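Local coordinates for protein probable TonB-dependent siderophore receptor PiuA (Acinetobacter baumannii, PDB 5FP1) that probably binds iron-chelating siderophores, possibly including ferric enterobactin, at the outer membrane for the first step of iron uptake, at residues D39-V44 and G473-P478; Y221-T226 and K266-I271; G314-R319 and T392-P397. All blocks are in the same frame, centred on the assembly; numbering follows the deposited sequence.

Contact 1: residues D39-V44 and G473-P478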
ATOM      1  N   ASP A  39      10.165 -22.372  -4.835  1.00 20.14           N
ATOM      2  CA  ASP A  39      11.474 -22.621  -4.290  1.00 22.62           C
ATOM      3  C   ASP A  39      12.084 -21.418  -3.611  1.00 26.08           C
ATOM      4  O   ASP A  39      13.213 -21.474  -3.156  1.00 29.72           O
ATOM      5  CB  ASP A  39      12.389 -23.076  -5.411  1.00 25.06           C
ATOM      6  CG  ASP A  39      11.887 -24.366  -6.060  1.00 27.15           C
ATOM      7  OD1 ASP A  39      11.042 -25.057  -5.451  1.00 30.22           O
ATOM      8  OD2 ASP A  39      12.278 -24.623  -7.197  1.00 30.96           O
ATOM      9  N   THR A  40      11.334 -20.328  -3.529  1.00 23.08           N
ATOM     10  CA  THR A  40      11.845 -19.110  -2.904  1.00 20.30           C
ATOM     11  C   THR A  40      11.578 -19.205  -1.412  1.00 17.63           C
ATOM     12  O   THR A  40      10.447 -19.443  -1.010  1.00 19.46           O
ATOM     13  CB  THR A  40      11.161 -17.878  -3.546  1.00 21.49           C
ATOM     14  OG1 THR A  40      11.488 -17.820  -4.947  1.00 23.29           O
ATOM     15  CG2 THR A  40      11.582 -16.583  -2.844  1.00 23.08           C
ATOM     16  N   PRO A  41      12.620 -19.059  -0.573  1.00 18.34           N
ATOM     17  CA  PRO A  41      12.476 -19.221   0.871  1.00 23.21           C
ATOM     18  C   PRO A  41      11.994 -17.929   1.560  1.00 19.50           C
ATOM     19  O   PRO A  41      12.655 -17.393   2.455  1.00 20.89           O
ATOM     20  CB  PRO A  41      13.887 -19.616   1.307  1.00 21.61           C
ATOM     21  CG  PRO A  41      14.769 -18.886   0.326  1.00 23.91           C
ATOM     22  CD  PRO A  41      14.030 -18.891  -0.968  1.00 22.62           C
ATOM     23  N   LYS A  42      10.834 -17.454   1.123  1.00 22.30           N
ATOM     24  CA  LYS A  42      10.280 -16.185   1.571  1.00 22.51           C
ATOM     25  C   LYS A  42       8.814 -16.206   1.233  1.00 22.75           C
ATOM     26  O   LYS A  42       8.417 -16.820   0.247  1.00 22.16           O
ATOM     27  CB  LYS A  42      10.972 -15.038   0.835  1.00 26.40           C
ATOM     28  CG  LYS A  42      10.866 -13.683   1.524  1.00 27.41           C
ATOM     29  CD  LYS A  42      11.795 -12.668   0.876  1.00 29.07           C
ATOM     30  CE  LYS A  42      11.946 -11.449   1.762  1.00 31.39           C
ATOM     31  NZ  LYS A  42      12.893 -11.707   2.884  1.00 29.98           N
ATOM     32  N   SER A  43       7.995 -15.552   2.049  1.00 20.42           N
ATOM     33  CA  SER A  43       6.565 -15.466   1.753  1.00 18.12           C
ATOM     34  C   SER A  43       6.284 -14.371   0.753  1.00 22.01           C
ATOM     35  O   SER A  43       6.656 -13.208   0.955  1.00 20.62           O
ATOM     36  CB  SER A  43       5.781 -15.214   3.015  1.00 20.18           C
ATOM     37  OG  SER A  43       5.976 -16.268   3.948  1.00 22.17           O
ATOM     38  N   VAL A  44       5.613 -14.744  -0.319  1.00 18.23           N
ATOM     39  CA  VAL A  44       5.204 -13.791  -1.367  1.00 21.04           C
ATOM     40  C   VAL A  44       3.796 -14.170  -1.791  1.00 24.62           C
ATOM     41  O   VAL A  44       3.520 -15.362  -2.036  1.00 24.75           O
ATOM     42  CB  VAL A  44       6.107 -13.886  -2.602  1.00 20.55           C
ATOM     43  CG1 VAL A  44       5.705 -12.852  -3.662  1.00 25.70           C
ATOM     44  CG2 VAL A  44       7.561 -13.729  -2.250  1.00 26.06           C
ATOM     45  N   GLY A 473      18.947 -18.180   3.056  1.00 20.08           N
ATOM     46  CA  GLY A 473      17.967 -19.225   3.234  1.00 20.50           C
ATOM     47  C   GLY A 473      18.435 -20.544   2.632  1.00 23.59           C
ATOM     48  O   GLY A 473      19.260 -20.561   1.720  1.00 19.68           O
ATOM     49  N   ILE A 474      17.905 -21.635   3.160  1.00 21.70           N
ATOM     50  CA  ILE A 474      18.101 -22.955   2.563  1.00 24.15           C
ATOM     51  C   ILE A 474      16.760 -23.561   2.253  1.00 22.80           C
ATOM     52  O   ILE A 474      15.875 -23.571   3.106  1.00 22.42           O
ATOM     53  CB  ILE A 474      18.828 -23.878   3.528  1.00 30.39           C
ATOM     54  CG1 ILE A 474      20.206 -23.292   3.842  1.00 35.62           C
ATOM     55  CG2 ILE A 474      18.927 -25.281   2.917  1.00 35.29           C
ATOM     56  CD1 ILE A 474      20.915 -23.976   4.989  1.00 42.82           C
ATOM     57  N   THR A 475      16.615 -24.067   1.037  1.00 21.63           N
ATOM     58  CA  THR A 475      15.426 -24.761   0.612  1.00 21.55           C
ATOM     59  C   THR A 475      15.794 -26.244   0.353  1.00 27.95           C
ATOM     60  O   THR A 475      16.762 -26.531  -0.366  1.00 25.58           O
ATOM     61  CB  THR A 475      14.855 -24.170  -0.665  1.00 26.60           C
ATOM     62  OG1 THR A 475      14.474 -22.795  -0.446  1.00 27.45           O
ATOM     63  CG2 THR A 475      13.640 -24.958  -1.083  1.00 25.59           C
ATOM     64  N   PHE A 476      15.056 -27.153   0.981  1.00 24.86           N
ATOM     65  CA  PHE A 476      15.170 -28.595   0.691  1.00 25.78           C
ATOM     66  C   PHE A 476      13.950 -29.008  -0.082  1.00 21.65           C
ATOM     67  O   PHE A 476      12.820 -28.715   0.299  1.00 22.17           O
ATOM     68  CB  PHE A 476      15.294 -29.448   1.964  1.00 25.29           C
ATOM     69  CG  PHE A 476      15.297 -30.921   1.669  1.00 24.46           C
ATOM     70  CD1 PHE A 476      16.401 -31.506   1.048  1.00 24.36           C
ATOM     71  CD2 PHE A 476      14.182 -31.695   1.919  1.00 22.69           C
ATOM     72  CE1 PHE A 476      16.403 -32.856   0.724  1.00 29.04           C
ATOM     73  CE2 PHE A 476      14.184 -33.043   1.595  1.00 21.88           C
ATOM     74  CZ  PHE A 476      15.287 -33.620   1.000  1.00 22.55           C
ATOM     75  N   LYS A 477      14.154 -29.684  -1.203  1.00 20.69           N
ATOM     76  CA  LYS A 477      13.031 -30.141  -1.994  1.00 19.30           C
ATOM     77  C   LYS A 477      12.830 -31.683  -1.889  1.00 25.16           C
ATOM     78  O   LYS A 477      13.566 -32.443  -2.518  1.00 25.14           O
ATOM     79  CB  LYS A 477      13.231 -29.737  -3.452  1.00 21.46           C
ATOM     80  CG  LYS A 477      13.282 -28.214  -3.667  1.00 24.80           C
ATOM     81  CD  LYS A 477      13.419 -27.804  -5.135  1.00 26.54           C
ATOM     82  CE  LYS A 477      12.246 -28.207  -5.991  1.00 25.19           C
ATOM     83  NZ  LYS A 477      10.937 -27.781  -5.422  1.00 25.03           N
ATOM     84  N   PRO A 478      11.817 -32.130  -1.129  1.00 25.30           N
ATOM     85  CA  PRO A 478      11.602 -33.581  -1.032  1.00 27.35           C
ATOM     86  C   PRO A 478      11.237 -34.199  -2.357  1.00 32.86           C
ATOM     87  O   PRO A 478      11.596 -35.353  -2.597  1.00 28.45           O
ATOM     88  CB  PRO A 478      10.434 -33.706  -0.063  1.00 24.17           C
ATOM     89  CG  PRO A 478      10.498 -32.449   0.750  1.00 28.77           C
ATOM     90  CD  PRO A 478      10.894 -31.408  -0.251  1.00 23.79           C
TER
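Asp39 and Lys477 make the tight end of this contact, where the carboxylate and the lysine chain cross at about a right angle. Lys477 NZ donates to Asp39 OD1 at 2.7 Å in a salt bridge, coming from the syn side but 33° out of the carboxylate plane. The lysine does not reach out straight: after an extended start it bends twice, at chi3 (64°) and chi4 (51°), and this brings the ammonium round to the carboxylate oxygen, with Lys477 CE 3.4 Å from Asp39 OD1. Lys477 NZ also bonds the carbonyl oxygens of Glu480 and Gly482 in the turn that follows, so the cation is gripped by three oxygens and joins the plug to a barrel turn. Two residues earlier, still in the strand, Thr475 OG1 lies 3.3 Å from Asp39 O and 3.7 Å from Pro41 CB.

The packing thins toward Gly473. Here the pyrrolidine of Pro41 faces bare backbone, CG to Gly473 CA being 4.3 Å, and the ring finds further neighbours in Tyr485 and Asp436 of the flanking strands. Pro41 is the centre of an inverse gamma turn, and its carbonyl oxygen is bonded by Ser487 OG. All five touching residues are buried, whereas Ile474 turns from the plug to the other side of the barrel wall, where it touches a detergent molecule. A short N-terminal run of the plug thus lies against the inside of a wall strand near its end, the plug-in-barrel architecture of TonB-dependent receptors.

Contact 2: residues Y221-T226 and K266-I271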
ATOM      1  N   TYR A 221       4.954   5.505 -20.154  1.00 20.89           N
ATOM      2  CA  TYR A 221       4.490   6.678 -19.465  1.00 19.55           C
ATOM      3  C   TYR A 221       3.212   6.299 -18.767  1.00 20.21           C
ATOM      4  O   TYR A 221       2.426   5.487 -19.277  1.00 20.02           O
ATOM      5  CB  TYR A 221       4.236   7.801 -20.475  1.00 21.14           C
ATOM      6  CG  TYR A 221       3.578   9.038 -19.925  1.00 20.79           C
ATOM      7  CD1 TYR A 221       4.239   9.854 -18.989  1.00 21.17           C
ATOM      8  CD2 TYR A 221       2.312   9.440 -20.356  1.00 22.68           C
ATOM      9  CE1 TYR A 221       3.643  11.003 -18.498  1.00 22.48           C
ATOM     10  CE2 TYR A 221       1.717  10.591 -19.857  1.00 20.90           C
ATOM     11  CZ  TYR A 221       2.377  11.359 -18.922  1.00 20.83           C
ATOM     12  OH  TYR A 221       1.800  12.523 -18.440  1.00 23.05           O
ATOM     13  N   TYR A 222       3.006   6.897 -17.593  1.00 19.86           N
ATOM     14  CA  TYR A 222       1.831   6.676 -16.793  1.00 18.86           C
ATOM     15  C   TYR A 222       1.370   8.026 -16.271  1.00 17.07           C
ATOM     16  O   TYR A 222       2.176   8.833 -15.808  1.00 18.72           O
ATOM     17  CB  TYR A 222       2.142   5.747 -15.609  1.00 20.42           C
ATOM     18  CG  TYR A 222       0.941   5.472 -14.719  1.00 17.85           C
ATOM     19  CD1 TYR A 222      -0.020   4.558 -15.090  1.00 18.96           C
ATOM     20  CD2 TYR A 222       0.768   6.144 -13.508  1.00 18.02           C
ATOM     21  CE1 TYR A 222      -1.124   4.306 -14.295  1.00 17.77           C
ATOM     22  CE2 TYR A 222      -0.332   5.897 -12.709  1.00 17.90           C
ATOM     23  CZ  TYR A 222      -1.277   4.974 -13.097  1.00 18.02           C
ATOM     24  OH  TYR A 222      -2.380   4.696 -12.298  1.00 19.43           O
ATOM     25  N   TYR A 223       0.070   8.249 -16.340  1.00 17.95           N
ATOM     26  CA  TYR A 223      -0.547   9.480 -15.860  1.00 18.70           C
ATOM     27  C   TYR A 223      -1.861   9.140 -15.207  1.00 15.39           C
ATOM     28  O   TYR A 223      -2.674   8.383 -15.757  1.00 19.04           O
ATOM     29  CB  TYR A 223      -0.828  10.435 -17.020  1.00 19.77           C
ATOM     30  CG  TYR A 223      -1.846  11.542 -16.715  1.00 18.17           C
ATOM     31  CD1 TYR A 223      -1.468  12.696 -16.046  1.00 18.40           C
ATOM     32  CD2 TYR A 223      -3.167  11.427 -17.118  1.00 22.47           C
ATOM     33  CE1 TYR A 223      -2.380  13.714 -15.789  1.00 22.51           C
ATOM     34  CE2 TYR A 223      -4.095  12.436 -16.877  1.00 24.16           C
ATOM     35  CZ  TYR A 223      -3.704  13.575 -16.216  1.00 22.93           C
ATOM     36  OH  TYR A 223      -4.636  14.576 -15.984  1.00 23.22           O
ATOM     37  N   LEU A 224      -2.070   9.723 -14.034  1.00 15.60           N
ATOM     38  CA  LEU A 224      -3.329   9.655 -13.329  1.00 16.01           C
ATOM     39  C   LEU A 224      -3.592  10.946 -12.599  1.00 17.38           C
ATOM     40  O   LEU A 224      -2.700  11.489 -11.898  1.00 16.97           O
ATOM     41  CB  LEU A 224      -3.319   8.513 -12.306  1.00 17.79           C
ATOM     42  CG  LEU A 224      -4.643   8.289 -11.569  1.00 16.13           C
ATOM     43  CD1 LEU A 224      -5.677   7.647 -12.457  1.00 18.49           C
ATOM     44  CD2 LEU A 224      -4.449   7.424 -10.325  1.00 19.28           C
ATOM     45  N   GLN A 225      -4.816  11.446 -12.741  1.00 16.71           N
ATOM     46  CA  GLN A 225      -5.189  12.692 -12.089  1.00 17.78           C
ATOM     47  C   GLN A 225      -6.555  12.549 -11.468  1.00 18.12           C
ATOM     48  O   GLN A 225      -7.484  12.007 -12.098  1.00 18.06           O
ATOM     49  CB  GLN A 225      -5.158  13.873 -13.086  1.00 20.82           C
ATOM     50  CG  GLN A 225      -5.302  15.221 -12.382  1.00 24.79           C
ATOM     51  CD  GLN A 225      -4.907  16.430 -13.230  1.00 33.41           C
ATOM     52  OE1 GLN A 225      -4.265  16.329 -14.301  1.00 27.46           O
ATOM     53  NE2 GLN A 225      -5.272  17.606 -12.726  1.00 31.09           N
ATOM     54  N   THR A 226      -6.674  12.990 -10.211  1.00 16.72           N
ATOM     55  CA  THR A 226      -7.911  12.822  -9.447  1.00 17.73           C
ATOM     56  C   THR A 226      -8.478  14.154  -9.000  1.00 17.43           C
ATOM     57  O   THR A 226      -7.757  15.154  -8.879  1.00 18.12           O
ATOM     58  CB  THR A 226      -7.703  11.994  -8.151  1.00 21.11           C
ATOM     59  OG1 THR A 226      -7.038  12.822  -7.183  1.00 22.99           O
ATOM     60  CG2 THR A 226      -6.877  10.767  -8.399  1.00 20.72           C
ATOM     61  N   LYS A 266      -6.865  16.616  -4.634  1.00 15.04           N
ATOM     62  CA  LYS A 266      -6.433  16.501  -6.009  1.00 16.07           C
ATOM     63  C   LYS A 266      -5.030  15.908  -6.059  1.00 14.86           C
ATOM     64  O   LYS A 266      -4.078  16.448  -5.487  1.00 17.20           O
ATOM     65  CB  LYS A 266      -6.415  17.892  -6.651  1.00 19.11           C
ATOM     66  CG  LYS A 266      -7.797  18.528  -6.766  1.00 25.31           C
ATOM     67  CD  LYS A 266      -7.706  20.039  -6.969  1.00 32.00           C
ATOM     68  CE  LYS A 266      -9.092  20.628  -7.187  1.00 44.85           C
ATOM     69  NZ  LYS A 266      -9.028  22.079  -7.525  1.00 59.86           N
ATOM     70  N   GLN A 267      -4.920  14.752  -6.694  1.00 14.70           N
ATOM     71  CA  GLN A 267      -3.641  14.112  -6.878  1.00 15.85           C
ATOM     72  C   GLN A 267      -3.316  14.125  -8.355  1.00 18.39           C
ATOM     73  O   GLN A 267      -4.199  13.965  -9.212  1.00 17.55           O
ATOM     74  CB  GLN A 267      -3.694  12.675  -6.341  1.00 17.59           C
ATOM     75  CG  GLN A 267      -4.082  12.600  -4.869  1.00 18.92           C
ATOM     76  CD  GLN A 267      -3.883  11.237  -4.248  1.00 19.89           C
ATOM     77  OE1 GLN A 267      -3.966  10.207  -4.914  1.00 19.87           O
ATOM     78  NE2 GLN A 267      -3.619  11.223  -2.959  1.00 22.69           N
ATOM     79  N   GLU A 268      -2.034  14.209  -8.648  1.00 16.53           N
ATOM     80  CA  GLU A 268      -1.571  14.141 -10.025  1.00 17.66           C
ATOM     81  C   GLU A 268      -0.224  13.453 -10.078  1.00 16.15           C
ATOM     82  O   GLU A 268       0.717  13.876  -9.425  1.00 17.35           O
ATOM     83  CB  GLU A 268      -1.459  15.547 -10.626  1.00 19.48           C
ATOM     84  CG  GLU A 268      -1.073  15.520 -12.098  1.00 23.01           C
ATOM     85  CD  GLU A 268      -0.946  16.920 -12.710  1.00 33.12           C
ATOM     86  OE1 GLU A 268      -1.487  17.899 -12.151  1.00 26.08           O
ATOM     87  OE2 GLU A 268      -0.302  17.042 -13.762  1.00 28.99           O
ATOM     88  N   ASN A 269      -0.161  12.370 -10.840  1.00 14.82           N
ATOM     89  CA  ASN A 269       1.020  11.549 -10.922  1.00 15.48           C
ATOM     90  C   ASN A 269       1.419  11.277 -12.364  1.00 16.43           C
ATOM     91  O   ASN A 269       0.570  10.902 -13.168  1.00 16.90           O
ATOM     92  CB  ASN A 269       0.804  10.254 -10.177  1.00 16.60           C
ATOM     93  CG  ASN A 269       0.903  10.450  -8.669  1.00 17.56           C
ATOM     94  OD1 ASN A 269       1.993  10.469  -8.091  1.00 17.25           O
ATOM     95  ND2 ASN A 269      -0.231  10.700  -8.055  1.00 16.74           N
ATOM     96  N   HIS A 270       2.715  11.444 -12.628  1.00 18.17           N
ATOM     97  CA  HIS A 270       3.313  11.144 -13.926  1.00 18.17           C
ATOM     98  C   HIS A 270       4.498  10.260 -13.672  1.00 20.10           C
ATOM     99  O   HIS A 270       5.298  10.542 -12.762  1.00 21.44           O
ATOM    100  CB  HIS A 270       3.841  12.421 -14.586  1.00 17.72           C
ATOM    101  CG  HIS A 270       2.817  13.472 -14.833  1.00 22.52           C
ATOM    102  ND1 HIS A 270       2.295  13.715 -16.088  1.00 22.88           N
ATOM    103  CD2 HIS A 270       2.249  14.386 -14.005  1.00 23.01           C
ATOM    104  CE1 HIS A 270       1.434  14.715 -16.016  1.00 26.03           C
ATOM    105  NE2 HIS A 270       1.379  15.133 -14.763  1.00 23.58           N
ATOM    106  N   ILE A 271       4.648   9.197 -14.467  1.00 18.23           N
ATOM    107  CA  ILE A 271       5.865   8.388 -14.413  1.00 18.05           C
ATOM    108  C   ILE A 271       6.347   8.109 -15.860  1.00 20.21           C
ATOM    109  O   ILE A 271       5.563   7.645 -16.688  1.00 20.46           O
ATOM    110  CB  ILE A 271       5.636   7.006 -13.731  1.00 20.02           C
ATOM    111  CG1 ILE A 271       4.994   7.156 -12.347  1.00 22.91           C
ATOM    112  CG2 ILE A 271       6.966   6.230 -13.626  1.00 24.76           C
ATOM    113  CD1 ILE A 271       4.608   5.840 -11.688  1.00 24.61           C
TER
HETATM  114  O   HOH W   1      -2.858  10.712  -9.185  1.00 20.32           O
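Two neighbouring strands of the barrel wall, bearing Tyr221 and His270, run antiparallel here, their axes 4.7 Å apart at closest approach. Backbone bonds join Tyr222 with Ile271 and Leu224 with Asn269 in both directions. At the next such position Thr226 N still reaches Gln267 O, but Gln267 N turns to Thr226 OG1 (2.9 Å), because chi1 of 75° sets that hydroxyl between the backbone N and the carbonyl carbon.

On the face of Tyr223 and His270 the polar groups link up. Tyr221 OH meets His270 ND1 edge-on at 2.7 Å, and on the far side of the imidazole NE2 donates almost straight (175°) to Glu268 OE2, also 2.7 Å away and in the ring plane, on the anti lone pair. Bonds at both nitrogens fix the ring's rotation. Tyr223 CD1 lies over one face of this imidazole, 3.5 Å from CE1. The Gln225 amide and Glu268 carboxylate stack with planes 6° apart.

The other face looks into the barrel of this TonB-dependent receptor, toward its plug: the Tyr222 ring meets Phe112, and Gln267 OE1 accepts from Asn108 N. A water bridges Leu224 O (2.8 Å) and Asn269 ND2, while Asn269 OD1 bonds Ser295 OG on the next wall strand.

Contact 3: residues G314-R319 and T392-P397. With PO4 (phosphate ion), chain B.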
ATOM      1  N   GLY A 314     -23.527  15.786  21.248  1.00 18.85           N
ATOM      2  CA  GLY A 314     -24.219  15.534  19.996  1.00 19.77           C
ATOM      3  C   GLY A 314     -23.742  16.378  18.814  1.00 18.71           C
ATOM      4  O   GLY A 314     -24.469  16.543  17.835  1.00 18.75           O
ATOM      5  N   LEU A 315     -22.513  16.865  18.897  1.00 17.36           N
ATOM      6  CA  LEU A 315     -21.933  17.703  17.858  1.00 17.34           C
ATOM      7  C   LEU A 315     -20.547  17.164  17.407  1.00 18.11           C
ATOM      8  O   LEU A 315     -19.885  16.416  18.122  1.00 16.51           O
ATOM      9  CB  LEU A 315     -21.817  19.147  18.360  1.00 17.71           C
ATOM     10  CG  LEU A 315     -23.164  19.868  18.649  1.00 17.80           C
ATOM     11  CD1 LEU A 315     -22.895  21.190  19.352  1.00 18.93           C
ATOM     12  CD2 LEU A 315     -23.952  20.050  17.373  1.00 19.48           C
ATOM     13  N   VAL A 316     -20.138  17.556  16.204  1.00 18.57           N
ATOM     14  CA  VAL A 316     -18.833  17.205  15.639  1.00 17.52           C
ATOM     15  C   VAL A 316     -18.199  18.423  15.025  1.00 17.11           C
ATOM     16  O   VAL A 316     -18.768  19.033  14.101  1.00 18.67           O
ATOM     17  CB  VAL A 316     -18.981  16.121  14.539  1.00 17.31           C
ATOM     18  CG1 VAL A 316     -17.645  15.848  13.812  1.00 18.23           C
ATOM     19  CG2 VAL A 316     -19.511  14.857  15.133  1.00 16.65           C
ATOM     20  N   TRP A 317     -17.009  18.759  15.516  1.00 15.38           N
ATOM     21  CA  TRP A 317     -16.204  19.859  15.011  1.00 16.34           C
ATOM     22  C   TRP A 317     -15.417  19.419  13.776  1.00 17.41           C
ATOM     23  O   TRP A 317     -14.783  18.373  13.803  1.00 17.52           O
ATOM     24  CB  TRP A 317     -15.209  20.301  16.071  1.00 17.18           C
ATOM     25  CG  TRP A 317     -14.264  21.385  15.654  1.00 16.78           C
ATOM     26  CD1 TRP A 317     -14.588  22.592  15.123  1.00 19.43           C
ATOM     27  CD2 TRP A 317     -12.833  21.374  15.765  1.00 16.79           C
ATOM     28  NE1 TRP A 317     -13.456  23.324  14.871  1.00 19.60           N
ATOM     29  CE2 TRP A 317     -12.363  22.600  15.254  1.00 17.57           C
ATOM     30  CE3 TRP A 317     -11.910  20.462  16.263  1.00 18.40           C
ATOM     31  CZ2 TRP A 317     -11.010  22.937  15.232  1.00 19.81           C
ATOM     32  CZ3 TRP A 317     -10.554  20.801  16.235  1.00 16.70           C
ATOM     33  CH2 TRP A 317     -10.128  22.023  15.722  1.00 19.22           C
ATOM     34  N   HIS A 318     -15.485  20.204  12.703  1.00 15.65           N
ATOM     35  CA  HIS A 318     -14.801  19.866  11.450  1.00 17.21           C
ATOM     36  C   HIS A 318     -13.305  20.256  11.497  1.00 17.30           C
ATOM     37  O   HIS A 318     -12.894  21.168  10.793  1.00 18.86           O
ATOM     38  CB  HIS A 318     -15.385  20.614  10.249  1.00 17.58           C
ATOM     39  CG  HIS A 318     -16.814  20.305   9.924  1.00 20.61           C
ATOM     40  ND1 HIS A 318     -17.241  19.063   9.496  1.00 22.04           N
ATOM     41  CD2 HIS A 318     -17.904  21.114   9.879  1.00 19.94           C
ATOM     42  CE1 HIS A 318     -18.537  19.118   9.219  1.00 22.35           C
ATOM     43  NE2 HIS A 318     -18.962  20.349   9.449  1.00 20.71           N
ATOM     44  N   ARG A 319     -12.499  19.529  12.283  1.00 15.85           N
ATOM     45  CA  ARG A 319     -11.058  19.743  12.357  1.00 16.24           C
ATOM     46  C   ARG A 319     -10.447  19.615  10.978  1.00 15.63           C
ATOM     47  O   ARG A 319     -10.734  18.671  10.265  1.00 16.58           O
ATOM     48  CB  ARG A 319     -10.404  18.729  13.306  1.00 16.88           C
ATOM     49  CG  ARG A 319      -8.897  18.592  13.163  1.00 18.36           C
ATOM     50  CD  ARG A 319      -8.084  19.837  13.543  1.00 17.12           C
ATOM     51  NE  ARG A 319      -6.744  19.676  12.979  1.00 17.98           N
ATOM     52  CZ  ARG A 319      -5.700  19.099  13.571  1.00 18.92           C
ATOM     53  NH1 ARG A 319      -5.753  18.702  14.823  1.00 20.49           N
ATOM     54  NH2 ARG A 319      -4.577  18.962  12.897  1.00 19.41           N
ATOM     55  N   THR A 392     -21.001  20.370  13.055  1.00 17.79           N
ATOM     56  CA  THR A 392     -22.225  19.812  12.496  1.00 20.70           C
ATOM     57  C   THR A 392     -22.871  18.862  13.507  1.00 19.21           C
ATOM     58  O   THR A 392     -22.313  18.610  14.596  1.00 20.45           O
ATOM     59  CB  THR A 392     -21.941  19.127  11.141  1.00 22.28           C
ATOM     60  OG1 THR A 392     -23.168  18.879  10.461  1.00 23.93           O
ATOM     61  CG2 THR A 392     -21.201  17.816  11.318  1.00 21.53           C
ATOM     62  N   SER A 393     -24.034  18.328  13.168  1.00 18.39           N
ATOM     63  CA  SER A 393     -24.732  17.427  14.067  1.00 18.09           C
ATOM     64  C   SER A 393     -24.082  16.037  14.059  1.00 16.24           C
ATOM     65  O   SER A 393     -23.727  15.520  13.007  1.00 17.22           O
ATOM     66  CB  SER A 393     -26.224  17.318  13.679  1.00 17.99           C
ATOM     67  OG  SER A 393     -26.925  16.626  14.691  1.00 22.10           O
ATOM     68  N   LEU A 394     -23.890  15.454  15.224  1.00 15.20           N
ATOM     69  CA  LEU A 394     -23.412  14.065  15.301  1.00 15.63           C
ATOM     70  C   LEU A 394     -24.400  13.153  14.578  1.00 20.07           C
ATOM     71  O   LEU A 394     -24.032  12.289  13.780  1.00 18.23           O
ATOM     72  CB  LEU A 394     -23.278  13.617  16.745  1.00 16.36           C
ATOM     73  CG  LEU A 394     -22.850  12.162  16.896  1.00 17.59           C
ATOM     74  CD1 LEU A 394     -21.362  12.019  16.553  1.00 18.43           C
ATOM     75  CD2 LEU A 394     -23.164  11.708  18.309  1.00 17.06           C
ATOM     76  N   ASN A 395     -25.679  13.351  14.855  1.00 16.74           N
ATOM     77  CA  ASN A 395     -26.708  12.571  14.191  1.00 17.59           C
ATOM     78  C   ASN A 395     -27.399  13.392  13.101  1.00 18.52           C
ATOM     79  O   ASN A 395     -27.915  14.473  13.357  1.00 22.09           O
ATOM     80  CB  ASN A 395     -27.723  12.070  15.243  1.00 21.27           C
ATOM     81  CG  ASN A 395     -27.084  11.164  16.283  1.00 22.71           C
ATOM     82  OD1 ASN A 395     -27.152  11.413  17.491  1.00 28.45           O
ATOM     83  ND2 ASN A 395     -26.431  10.140  15.823  1.00 18.82           N
ATOM     84  N   GLY A 396     -27.371  12.905  11.867  1.00 20.98           N
ATOM     85  CA  GLY A 396     -27.945  13.631  10.728  1.00 23.09           C
ATOM     86  C   GLY A 396     -27.278  14.945  10.340  1.00 22.94           C
ATOM     87  O   GLY A 396     -27.957  15.958  10.169  1.00 20.05           O
ATOM     88  N   PRO A 397     -25.935  14.952  10.187  1.00 19.62           N
ATOM     89  CA  PRO A 397     -25.276  16.171   9.727  1.00 19.00           C
ATOM     90  C   PRO A 397     -25.814  16.650   8.389  1.00 20.43           C
ATOM     91  O   PRO A 397     -26.128  15.830   7.528  1.00 21.86           O
ATOM     92  CB  PRO A 397     -23.799  15.753   9.559  1.00 21.15           C
ATOM     93  CG  PRO A 397     -23.821  14.261   9.470  1.00 21.35           C
ATOM     94  CD  PRO A 397     -24.994  13.819  10.310  1.00 20.71           C
TER
HETATM   95  P   PO4 B1716      -4.216  16.335  17.013  1.00 76.68           P
HETATM   96  O1  PO4 B1716      -5.208  16.862  18.028  1.00 57.43           O
HETATM   97  O2  PO4 B1716      -4.976  16.059  15.733  1.00 48.93           O
HETATM   98  O3  PO4 B1716      -3.563  15.047  17.514  1.00 58.84           O
HETATM   99  O4  PO4 B1716      -3.145  17.380  16.755  1.00 73.89           O
HETATM  100  O   HOH W   2     -26.764  15.026  17.247  1.00 17.21           O
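Antiparallel pairing joins the start of the long barrel strand 315-341 to the short strand 391-393, which belongs to the connection between two wall strands. Val316 and Thr392 form a hydrogen-bonded pair, with Val316 N to Thr392 O at 2.9 Å and Thr392 N to Val316 O at 2.8 Å. Leu315 and Ser393 follow as a non-hydrogen-bonded pair whose side chains diverge. A short strand of this kind, inside a long connection, is consistent with an extracellular loop of a TonB-dependent receptor folding back on the barrel rim. The disulfide of Cys383 and Cys391 ties the short strand down just before Thr392.

On the face of Val316 and Thr392 the apolar groups close up. Val316 CG2 meets Leu394 CD1 at 3.7 Å, the two side chains crossing at about a right angle. Thr392 presents CB and CG2 to the His318 imidazole, with CG2 3.6 Å from CE1; chi1 of -166° puts its hydroxyl opposite the backbone N and turns the methyl to the ring. The same imidazole also meets Trp259.

Farther along, Arg319 forms a salt bridge with Asp306, and its NH1 makes a weak bond to a phosphate ion, probably from the crystallisation liquor, that His700 NE2 also holds.

Past the pairing, Leu394 N still reaches Gly314 O, though from 50° above the carbonyl plane, and a water donates to that oxygen (2.8 Å) and to Ser393 OG while accepting from Asn395 N.

The three contacts are spread along the barrel of one receptor chain. Only contact 1 has one segment in the plug and one in the wall; the wall strands of contact 2 also touch the plug through Tyr222 and Gln267. Contacts 2 and 3 both fall in the span of chain between the two segments of contact 1. Contact 1 lies across the chain's centre from the other two, its centre about 38 Å from that of contact 2 and about 54 Å from that of contact 3. Contacts 2 and 3 come nearer, with nearest atoms about 16 Å apart. The groups bound near the contacts are not siderophores: detergent molecules lie by contacts 1 and 2, and contact 3 has the phosphate.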